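Local coordinates for protein acetyl-CoA acetyltransferase A (Ascaris suum, PDB 6BJA) that binds coenzyme A and, as a thiolase-family acetyl-CoA C-acetyltransferase, probably transfers acyl groups to and from coenzyme A through a cysteine thioester, at residues A[19-24]-A[220-225]; A[38-43]-A[258-263]. All coordinates share one frame; numbering follows the deposited sequence.

Interaction 1. Residues A[19-24]-A[220-225]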
ATOM      1  N   THR A  19     -32.070  -4.560   7.636  1.00 13.70           N
ATOM      2  CA  THR A  19     -31.647  -3.222   7.981  1.00 16.04           C
ATOM      3  C   THR A  19     -32.142  -2.257   6.922  1.00 15.50           C
ATOM      4  O   THR A  19     -32.439  -2.655   5.789  1.00 15.38           O
ATOM      5  CB  THR A  19     -30.117  -3.103   8.075  1.00 14.97           C
ATOM      6  OG1 THR A  19     -29.561  -3.278   6.761  1.00 15.82           O
ATOM      7  CG2 THR A  19     -29.524  -4.102   9.039  1.00 15.95           C
ATOM      8  N   PRO A  20     -32.225  -0.967   7.263  1.00 13.57           N
ATOM      9  CA  PRO A  20     -32.228   0.026   6.201  1.00 15.43           C
ATOM     10  C   PRO A  20     -30.946  -0.150   5.404  1.00 16.39           C
ATOM     11  O   PRO A  20     -29.933  -0.647   5.931  1.00 16.64           O
ATOM     12  CB  PRO A  20     -32.228   1.361   6.933  1.00 17.68           C
ATOM     13  CG  PRO A  20     -32.531   1.010   8.382  1.00 17.27           C
ATOM     14  CD  PRO A  20     -31.965  -0.357   8.560  1.00 14.94           C
ATOM     15  N   ILE A  21     -30.982   0.274   4.157  1.00 15.92           N
ATOM     16  CA  ILE A  21     -29.825   0.162   3.276  1.00 14.25           C
ATOM     17  C   ILE A  21     -29.142   1.522   3.222  1.00 15.96           C
ATOM     18  O   ILE A  21     -29.783   2.521   2.898  1.00 17.45           O
ATOM     19  CB  ILE A  21     -30.237  -0.307   1.879  1.00 16.33           C
ATOM     20  CG1 ILE A  21     -30.857  -1.710   1.946  1.00 17.70           C
ATOM     21  CG2 ILE A  21     -29.050  -0.279   0.956  1.00 15.89           C
ATOM     22  CD1 ILE A  21     -31.577  -2.119   0.684  1.00 19.09           C
ATOM     23  N   ALA A  22     -27.859   1.578   3.573  1.00 15.96           N
ATOM     24  CA  ALA A  22     -27.134   2.845   3.622  1.00 15.79           C
ATOM     25  C   ALA A  22     -26.274   3.035   2.377  1.00 16.17           C
ATOM     26  O   ALA A  22     -25.883   2.066   1.702  1.00 16.80           O
ATOM     27  CB  ALA A  22     -26.270   2.935   4.884  1.00 17.17           C
ATOM     28  N   SER A  23     -26.023   4.297   2.050  1.00 18.22           N
ATOM     29  CA  SER A  23     -25.145   4.640   0.946  1.00 19.38           C
ATOM     30  C   SER A  23     -23.679   4.314   1.236  1.00 18.73           C
ATOM     31  O   SER A  23     -23.260   4.087   2.367  1.00 18.28           O
ATOM     32  CB  SER A  23     -25.275   6.117   0.610  1.00 23.71           C
ATOM     33  OG  SER A  23     -26.612   6.388   0.235  1.00 21.47           O
ATOM     34  N   PHE A  24     -22.892   4.283   0.175  1.00 18.71           N
ATOM     35  CA  PHE A  24     -21.463   4.036   0.286  1.00 19.16           C
ATOM     36  C   PHE A  24     -20.740   5.090   1.113  1.00 19.74           C
ATOM     37  O   PHE A  24     -20.898   6.294   0.863  1.00 20.80           O
ATOM     38  CB  PHE A  24     -20.921   3.980  -1.133  1.00 18.82           C
ATOM     39  CG  PHE A  24     -19.465   3.662  -1.254  1.00 17.49           C
ATOM     40  CD1 PHE A  24     -18.935   2.481  -0.741  1.00 17.76           C
ATOM     41  CD2 PHE A  24     -18.633   4.504  -1.965  1.00 24.40           C
ATOM     42  CE1 PHE A  24     -17.588   2.176  -0.907  1.00 21.15           C
ATOM     43  CE2 PHE A  24     -17.286   4.205  -2.142  1.00 27.96           C
ATOM     44  CZ  PHE A  24     -16.768   3.041  -1.613  1.00 22.92           C
ATOM     45  N   THR A 220     -32.800   4.600  10.445  1.00 18.61           N
ATOM     46  CA  THR A 220     -34.154   4.056  10.436  1.00 18.19           C
ATOM     47  C   THR A 220     -34.806   3.970   9.056  1.00 18.23           C
ATOM     48  O   THR A 220     -35.871   3.375   8.925  1.00 19.92           O
ATOM     49  CB  THR A 220     -35.079   4.903  11.330  1.00 20.05           C
ATOM     50  OG1 THR A 220     -35.168   6.225  10.794  1.00 22.26           O
ATOM     51  CG2 THR A 220     -34.537   4.935  12.746  1.00 23.04           C
ATOM     52  N   GLU A 221     -34.166   4.563   8.044  1.00 18.15           N
ATOM     53  CA  GLU A 221     -34.717   4.656   6.682  1.00 18.27           C
ATOM     54  C   GLU A 221     -33.625   4.413   5.646  1.00 16.72           C
ATOM     55  O   GLU A 221     -32.492   4.814   5.844  1.00 18.73           O
ATOM     56  CB  GLU A 221     -35.338   6.034   6.410  1.00 21.10           C
ATOM     57  CG  GLU A 221     -36.456   6.428   7.314  1.00 26.44           C
ATOM     58  CD  GLU A 221     -37.107   7.728   6.857  1.00 26.41           C
ATOM     59  OE1 GLU A 221     -36.554   8.403   5.955  1.00 37.35           O
ATOM     60  OE2 GLU A 221     -38.180   8.056   7.401  1.00 38.13           O
ATOM     61  N   ASP A 222     -33.978   3.764   4.546  1.00 19.25           N
ATOM     62  CA  ASP A 222     -33.086   3.628   3.415  1.00 19.15           C
ATOM     63  C   ASP A 222     -32.571   4.997   2.982  1.00 18.74           C
ATOM     64  O   ASP A 222     -33.312   5.985   3.017  1.00 20.73           O
ATOM     65  CB  ASP A 222     -33.801   2.954   2.238  1.00 17.47           C
ATOM     66  CG  ASP A 222     -34.280   1.546   2.557  1.00 18.51           C
ATOM     67  OD1 ASP A 222     -33.552   0.775   3.239  1.00 17.53           O
ATOM     68  OD2 ASP A 222     -35.386   1.194   2.115  1.00 15.83           O
ATOM     69  N   GLU A 223     -31.313   5.062   2.564  1.00 18.43           N
ATOM     70  CA  GLU A 223     -30.694   6.331   2.189  1.00 17.22           C
ATOM     71  C   GLU A 223     -30.720   6.655   0.706  1.00 18.93           C
ATOM     72  O   GLU A 223     -30.826   7.810   0.336  1.00 19.60           O
ATOM     73  CB  GLU A 223     -29.232   6.362   2.668  1.00 17.99           C
ATOM     74  CG  GLU A 223     -29.088   6.313   4.160  1.00 18.62           C
ATOM     75  CD  GLU A 223     -27.689   6.662   4.670  1.00 24.41           C
ATOM     76  OE1 GLU A 223     -26.693   6.390   3.960  1.00 21.32           O
ATOM     77  OE2 GLU A 223     -27.588   7.224   5.792  1.00 23.22           O
ATOM     78  N   GLU A 224     -30.570   5.653  -0.159  1.00 17.16           N
ATOM     79  CA  GLU A 224     -30.310   5.950  -1.565  1.00 18.70           C
ATOM     80  C   GLU A 224     -31.460   6.657  -2.249  1.00 21.66           C
ATOM     81  O   GLU A 224     -31.226   7.493  -3.121  1.00 21.18           O
ATOM     82  CB  GLU A 224     -29.977   4.671  -2.334  1.00 21.96           C
ATOM     83  CG  GLU A 224     -29.951   4.844  -3.879  1.00 29.16           C
ATOM     84  CD  GLU A 224     -28.950   5.886  -4.407  1.00 33.23           C
ATOM     85  OE1 GLU A 224     -27.890   6.109  -3.754  1.00 25.04           O
ATOM     86  OE2 GLU A 224     -29.209   6.455  -5.518  1.00 30.76           O
ATOM     87  N   TYR A 225     -32.697   6.330  -1.892  1.00 18.31           N
ATOM     88  CA  TYR A 225     -33.829   6.818  -2.687  1.00 19.90           C
ATOM     89  C   TYR A 225     -33.965   8.331  -2.576  1.00 20.57           C
ATOM     90  O   TYR A 225     -34.591   8.962  -3.443  1.00 22.70           O
ATOM     91  CB  TYR A 225     -35.125   6.123  -2.269  1.00 20.19           C
ATOM     92  CG  TYR A 225     -35.775   6.666  -1.012  1.00 21.52           C
ATOM     93  CD1 TYR A 225     -35.437   6.169   0.234  1.00 23.44           C
ATOM     94  CD2 TYR A 225     -36.739   7.660  -1.081  1.00 23.23           C
ATOM     95  CE1 TYR A 225     -36.018   6.658   1.386  1.00 23.66           C
ATOM     96  CE2 TYR A 225     -37.325   8.156   0.066  1.00 24.44           C
ATOM     97  CZ  TYR A 225     -36.970   7.653   1.288  1.00 24.49           C
ATOM     98  OH  TYR A 225     -37.560   8.145   2.447  1.00 30.52           O
TER
HETATM   99  O   HOH W   1     -30.777   2.897   0.398  1.00 24.54           O

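Interaction 2. Residues A[38-43]-A[258-263]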
ATOM      1  N   ILE A  38     -25.249  -9.536  12.619  1.00 16.52           N
ATOM      2  CA  ILE A  38     -25.731  -9.776  13.969  1.00 17.79           C
ATOM      3  C   ILE A  38     -27.058  -9.036  14.211  1.00 17.00           C
ATOM      4  O   ILE A  38     -27.991  -9.591  14.816  1.00 16.68           O
ATOM      5  CB  ILE A  38     -24.680  -9.348  15.011  1.00 16.22           C
ATOM      6  CG1 ILE A  38     -23.447 -10.232  14.915  1.00 16.73           C
ATOM      7  CG2 ILE A  38     -25.259  -9.386  16.452  1.00 18.39           C
ATOM      8  CD1 ILE A  38     -22.204  -9.616  15.537  1.00 17.02           C
ATOM      9  N   VAL A  39     -27.171  -7.800  13.727  1.00 16.86           N
ATOM     10  CA  VAL A  39     -28.414  -7.052  13.914  1.00 16.26           C
ATOM     11  C   VAL A  39     -29.575  -7.843  13.364  1.00 17.21           C
ATOM     12  O   VAL A  39     -30.568  -8.034  14.068  1.00 17.87           O
ATOM     13  CB  VAL A  39     -28.356  -5.670  13.248  1.00 18.18           C
ATOM     14  CG1 VAL A  39     -29.731  -4.975  13.233  1.00 21.25           C
ATOM     15  CG2 VAL A  39     -27.353  -4.801  13.950  1.00 19.13           C
ATOM     16  N   VAL A  40     -29.478  -8.299  12.106  1.00 16.93           N
ATOM     17  CA  VAL A  40     -30.645  -8.932  11.507  1.00 14.98           C
ATOM     18  C   VAL A  40     -30.850 -10.362  12.007  1.00 17.14           C
ATOM     19  O   VAL A  40     -31.984 -10.835  12.081  1.00 16.33           O
ATOM     20  CB  VAL A  40     -30.614  -8.904   9.968  1.00 15.82           C
ATOM     21  CG1 VAL A  40     -30.778  -7.478   9.485  1.00 17.40           C
ATOM     22  CG2 VAL A  40     -29.333  -9.529   9.405  1.00 16.36           C
ATOM     23  N   THR A  41     -29.774 -11.046  12.394  1.00 15.75           N
ATOM     24  CA  THR A  41     -29.927 -12.384  12.922  1.00 15.52           C
ATOM     25  C   THR A  41     -30.641 -12.338  14.268  1.00 16.24           C
ATOM     26  O   THR A  41     -31.580 -13.086  14.492  1.00 16.23           O
ATOM     27  CB  THR A  41     -28.557 -13.081  13.055  1.00 15.91           C
ATOM     28  OG1 THR A  41     -27.984 -13.202  11.744  1.00 15.26           O
ATOM     29  CG2 THR A  41     -28.676 -14.472  13.655  1.00 16.69           C
ATOM     30  N   LYS A  42     -30.191 -11.463  15.150  1.00 15.94           N
ATOM     31  CA  LYS A  42     -30.848 -11.324  16.448  1.00 17.54           C
ATOM     32  C   LYS A  42     -32.310 -10.934  16.270  1.00 17.15           C
ATOM     33  O   LYS A  42     -33.175 -11.498  16.947  1.00 17.94           O
ATOM     34  CB  LYS A  42     -30.121 -10.305  17.315  1.00 16.71           C
ATOM     35  CG  LYS A  42     -28.797 -10.804  17.880  1.00 19.07           C
ATOM     36  CD  LYS A  42     -28.174  -9.714  18.739  1.00 24.07           C
ATOM     37  CE  LYS A  42     -27.536 -10.284  19.980  1.00 36.17           C
ATOM     38  NZ  LYS A  42     -27.059  -9.190  20.882  1.00 39.50           N
ATOM     39  N   GLU A  43     -32.617 -10.011  15.351  1.00 15.89           N
ATOM     40  CA  GLU A  43     -34.014  -9.571  15.279  1.00 15.72           C
ATOM     41  C   GLU A  43     -34.866 -10.643  14.599  1.00 16.65           C
ATOM     42  O   GLU A  43     -36.010 -10.848  14.959  1.00 16.84           O
ATOM     43  CB  GLU A  43     -34.148  -8.225  14.560  1.00 19.74           C
ATOM     44  CG  GLU A  43     -35.569  -7.673  14.610  1.00 31.78           C
ATOM     45  CD  GLU A  43     -35.973  -7.146  15.979  1.00 29.61           C
ATOM     46  OE1 GLU A  43     -35.057  -6.813  16.798  1.00 24.21           O
ATOM     47  OE2 GLU A  43     -37.221  -7.051  16.227  1.00 27.98           O
ATOM     48  N   ASP A 258     -24.422  -0.577   1.836  1.00 15.46           N
ATOM     49  CA  ASP A 258     -24.270  -1.401   3.032  1.00 15.74           C
ATOM     50  C   ASP A 258     -25.648  -1.852   3.546  1.00 16.45           C
ATOM     51  O   ASP A 258     -26.579  -1.050   3.595  1.00 16.72           O
ATOM     52  CB  ASP A 258     -23.574  -0.635   4.176  1.00 16.77           C
ATOM     53  CG  ASP A 258     -22.201  -0.090   3.805  1.00 16.35           C
ATOM     54  OD1 ASP A 258     -21.551  -0.651   2.913  1.00 17.51           O
ATOM     55  OD2 ASP A 258     -21.769   0.901   4.454  1.00 17.51           O
ATOM     56  N   GLY A 259     -25.772  -3.116   3.944  1.00 14.46           N
ATOM     57  CA  GLY A 259     -27.017  -3.614   4.494  1.00 16.23           C
ATOM     58  C   GLY A 259     -27.029  -5.104   4.732  1.00 14.84           C
ATOM     59  O   GLY A 259     -26.120  -5.812   4.290  1.00 15.19           O
ATOM     60  N   ALA A 260     -28.059  -5.573   5.432  1.00 14.44           N
ATOM     61  CA  ALA A 260     -28.238  -6.994   5.718  1.00 13.65           C
ATOM     62  C   ALA A 260     -29.716  -7.362   5.789  1.00 14.89           C
ATOM     63  O   ALA A 260     -30.581  -6.511   5.977  1.00 13.88           O
ATOM     64  CB  ALA A 260     -27.528  -7.372   7.016  1.00 15.01           C
ATOM     65  N   ALA A 261     -29.994  -8.642   5.597  1.00 14.49           N
ATOM     66  CA  ALA A 261     -31.360  -9.148   5.629  1.00 14.81           C
ATOM     67  C   ALA A 261     -31.344 -10.604   6.040  1.00 15.46           C
ATOM     68  O   ALA A 261     -30.430 -11.333   5.664  1.00 15.61           O
ATOM     69  CB  ALA A 261     -32.024  -8.990   4.273  1.00 14.36           C
ATOM     70  N   ALA A 262     -32.361 -11.036   6.784  1.00 14.06           N
ATOM     71  CA  ALA A 262     -32.379 -12.383   7.357  1.00 14.54           C
ATOM     72  C   ALA A 262     -33.767 -12.965   7.462  1.00 17.93           C
ATOM     73  O   ALA A 262     -34.736 -12.233   7.727  1.00 17.21           O
ATOM     74  CB  ALA A 262     -31.735 -12.385   8.778  1.00 13.15           C
ATOM     75  N   CYS A 263     -33.853 -14.279   7.301  1.00 15.99           N
ATOM     76  CA  CYS A 263     -35.082 -15.029   7.554  1.00 17.90           C
ATOM     77  C   CYS A 263     -34.798 -16.226   8.430  1.00 18.82           C
ATOM     78  O   CYS A 263     -33.777 -16.897   8.253  1.00 17.60           O
ATOM     79  CB  CYS A 263     -35.708 -15.562   6.277  1.00 19.96           C
ATOM     80  SG  CYS A 263     -36.162 -14.367   5.035  1.00 21.16           S
TER

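Interaction 1. Residues A[19-24]-A[220-225]
The carboxylate of Asp-222 has a different partner on each oxygen: OD1 turns its anti lone pair to the backbone N of Ile-21, 2.8 Å away with 158° at the hydrogen, and also forms a salt bridge with Arg-18, whereas OD2 accepts from Trp-195. These bonds hold the group at the end of strand 11-23 in the thiolase N-terminal domain, where the strand is joined by the loop that leads from strand 218-219 to strand 257-267. The Pro-20 ring lies along two successive peptides of this loop, with Pro-20 CB 3.6 Å from Glu-221 C and Pro-20 CG 3.8 Å from Thr-220 C. Glu-223 brings a second carboxylate. CG stands beside its own backbone N (chi1 -64°) and the chain then runs extended, so that Glu-223 OE1 reaches the N of Ser-23 at 2.9 Å; this donor comes from the anti side, 22° out of the carboxylate plane. Ser-26 OG also hydrogen-bonds to OE1, and Thr-27 OG1 to OE2. Glu-224, hydrogen-bonded through OE2 to Tyr-188 of the CoA site, carries the loop close to the coenzyme. Between the two carboxylates, Glu-223 N donates to Ile-21 O at 3.0 Å. The same oxygen accepts a hydrogen bond from a water 2.7 Å away, and that water accepts from Glu-224 N at 2.8 Å.

Interaction 2. Residues A[38-43]-A[258-263]
With chi1 of Val-40 at -68°, CG1 lies beside the backbone N and CG2 sits between the N and the carbonyl carbon, and both methyls are thereby presented to the strand. CG2 fits against two alanine methyls of strand 257-267, at 3.7 Å from Ala-260 CB and 3.8 Å from Ala-262 CB. CG1 takes another target, the backbone of the strand: Val-40 CG1 is 3.6 Å from Ala-260 O. The methyl of Ala-262 in turn approaches the helix backbone, where its CB lies 3.7 Å from Val-40 O, and the nearest pair of CA atoms, Val-40 and Ala-262, is 5.7 Å apart.

The close approach is consistent with small side chains on the strand. The axes of the two segments come within 7.2 Å, and alanine offers little more than a methyl to keep them apart. Strand alternation decides which residues face the helix: Ala-260 and Ala-262 point toward it, whereas Ala-261 and Cys-263 point away from it and pack beside Arg-18 and Ala-16 of the adjacent strand 11-23. Thr-41 also points away and only grazes the strand; its OG1 hydrogen-bonds to Gly-37 O, one turn back in the helix, while its side chain packs on Ile-76, Ile-82 and Leu-120. Thr-19 extends the apolar patch beside Val-40, and Ser-122 and Leu-120 flank the two alanines from strand 116-124.

The N-to-C directions of helix and strand differ by 23°. Since strand 257-267 is antiparallel to strand 11-23, the helix runs back against the strand that precedes it and passes over the sheet toward strand 57-61, which is parallel to strand 11-23. This is the course of a beta-alpha-beta crossover, here in the N-terminal half of the layered thiolase fold.

How the interactions relate
Both contacts are buried, and they share strands 11-23 and 257-267, neighbours in one sheet. Their segments meet directly through probable backbone hydrogen bonds, Ala-22 N to Asp-258 O (2.9 Å) and Thr-19 N to Ala-260 O (3.0 Å). The chemistry nevertheless divides. Interaction 1, at the end of a strand, is polar: carboxylates, backbone amides and a water fasten a loop near the bound coenzyme, with Thr-220 exposed at its edge. Interaction 2 is apolar and lies in the helix-on-sheet layer, where small alanine side chains accompany a close helix-strand approach. Thr-19 links them, its CG2 methyl packing 3.6 Å from Val-40 CG1.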